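Local coordinates for protein ribulose-bisphosphate carboxylase (Alicyclobacillus acidocaldarius subsp. acidocaldarius, PDB 4NAS) that belongs to the ribulose-bisphosphate carboxylase large-chain family, pairing an N-terminal domain with a TIM-barrel catalytic domain that carries a calcium site, at residues N141-V145 / F378-I382. Sequence-based numbering, arbitrary orientation.
Sequences NRPLV and FFDAI
The ring of F379 receives V145 CG2 over one face and the R142 guanidinium at its edge, where R142 CZ lies in the ring plane. Seen from the arginine, the same meeting is face-on: F379 CE1 sits over one guanidinium face, 3.5 Å from R142 NH1, with the two planes 70° apart. The contact is an example of the strand-to-helix packing of a TIM barrel, here between strand 144-146 with the loop before it and helix 371-386. The valine contributes a CH-pi contact through CG2, the branch that meets the helix, and the nearest ring atom to V145 CG2 is F379 CZ at 3.7 Å. That one methyl also packs against F378 CB and lies 4.1 Å from I382 CD1, so it touches three side chains spaced over little more than one helical turn. L144, next to V145 in the strand, turns the other way, toward helix 129-137, while its backbone pairs with strand 357-359.

Before the strand, R142 runs extended from CG to NE, which carries its guanidinium out to the ring. NH1 gives a hydrogen bond of 3.1 Å to P143 O, somewhat bent at 138°, and NH2 forms a salt bridge with D173. D173 takes R142 NH2 on OD1 and V145 N on OD2, linking the arginine to the strand, and its carboxylate probably offsets the nearby like charge of R209. Y349 of helix 345-352 packs on both P143 and I382. The isoleucine reaches forward through an extended chi2 of -179°, placing its terminal methyl CD1 3.7 Å from P143 O.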
# COMPACT_ATOMS: atom_id res chain seq x y z
N ASN B 141 -8.49 -29.09 18.87
CA ASN B 141 -8.42 -30.38 18.18
C ASN B 141 -9.34 -30.54 16.99
O ASN B 141 -9.80 -31.64 16.67
CB ASN B 141 -8.67 -31.53 19.16
CG ASN B 141 -7.65 -31.57 20.26
OD1 ASN B 141 -6.45 -31.55 20.00
ND2 ASN B 141 -8.12 -31.59 21.51
N ARG B 142 -9.63 -29.42 16.33
CA ARG B 142 -10.45 -29.44 15.12
C ARG B 142 -10.25 -28.12 14.39
O ARG B 142 -9.90 -27.11 15.00
CB ARG B 142 -11.93 -29.63 15.46
CG ARG B 142 -12.52 -28.49 16.30
CD ARG B 142 -14.03 -28.64 16.40
NE ARG B 142 -14.66 -27.66 17.29
CZ ARG B 142 -15.02 -26.44 16.92
NH1 ARG B 142 -14.78 -26.03 15.68
NH2 ARG B 142 -15.60 -25.62 17.79
N PRO B 143 -10.40 -28.13 13.06
CA PRO B 143 -10.52 -26.84 12.36
C PRO B 143 -11.65 -26.00 12.95
O PRO B 143 -12.66 -26.54 13.44
CB PRO B 143 -10.86 -27.25 10.93
CG PRO B 143 -10.17 -28.58 10.77
CD PRO B 143 -10.19 -29.25 12.14
N LEU B 144 -11.47 -24.69 12.90
CA LEU B 144 -12.50 -23.76 13.32
C LEU B 144 -13.43 -23.51 12.15
O LEU B 144 -13.05 -23.74 11.00
CB LEU B 144 -11.84 -22.46 13.75
CG LEU B 144 -11.36 -22.37 15.20
CD1 LEU B 144 -10.16 -23.25 15.49
CD2 LEU B 144 -11.05 -20.91 15.51
N VAL B 145 -14.64 -23.04 12.42
CA VAL B 145 -15.59 -22.78 11.34
C VAL B 145 -15.99 -21.32 11.39
O VAL B 145 -16.40 -20.83 12.45
CB VAL B 145 -16.88 -23.66 11.46
CG1 VAL B 145 -17.86 -23.34 10.35
CG2 VAL B 145 -16.53 -25.16 11.44
N PHE B 378 -20.66 -28.51 7.90
CA PHE B 378 -19.22 -28.51 8.10
C PHE B 378 -18.88 -29.33 9.34
O PHE B 378 -17.95 -30.15 9.33
CB PHE B 378 -18.65 -27.09 8.20
CG PHE B 378 -18.55 -26.39 6.86
CD1 PHE B 378 -17.47 -26.63 6.02
CD2 PHE B 378 -19.51 -25.48 6.46
CE1 PHE B 378 -17.37 -25.99 4.78
CE2 PHE B 378 -19.42 -24.84 5.24
CZ PHE B 378 -18.35 -25.10 4.39
N PHE B 379 -19.63 -29.14 10.40
CA PHE B 379 -19.45 -29.95 11.59
C PHE B 379 -19.68 -31.46 11.34
O PHE B 379 -18.98 -32.30 11.92
CB PHE B 379 -20.27 -29.38 12.76
CG PHE B 379 -19.67 -28.13 13.36
CD1 PHE B 379 -18.56 -28.21 14.20
CD2 PHE B 379 -20.18 -26.88 13.07
CE1 PHE B 379 -17.97 -27.06 14.74
CE2 PHE B 379 -19.60 -25.72 13.61
CZ PHE B 379 -18.50 -25.82 14.45
N ASP B 380 -20.61 -31.79 10.45
CA ASP B 380 -20.84 -33.20 10.06
C ASP B 380 -19.60 -33.83 9.38
O ASP B 380 -19.22 -34.98 9.66
CB ASP B 380 -22.06 -33.32 9.13
CG ASP B 380 -23.38 -33.04 9.85
OD1 ASP B 380 -23.47 -33.30 11.07
OD2 ASP B 380 -24.35 -32.58 9.18
N ALA B 381 -18.99 -33.06 8.49
CA ALA B 381 -17.77 -33.48 7.80
C ALA B 381 -16.58 -33.56 8.75
O ALA B 381 -15.74 -34.45 8.63
CB ALA B 381 -17.46 -32.51 6.66
N ILE B 382 -16.49 -32.61 9.68
CA ILE B 382 -15.48 -32.67 10.73
C ILE B 382 -15.64 -33.97 11.50
O ILE B 382 -14.67 -34.70 11.74
CB ILE B 382 -15.55 -31.43 11.65
CG1 ILE B 382 -14.95 -30.22 10.93
CG2 ILE B 382 -14.84 -31.71 13.00
CD1 ILE B 382 -14.92 -28.92 11.75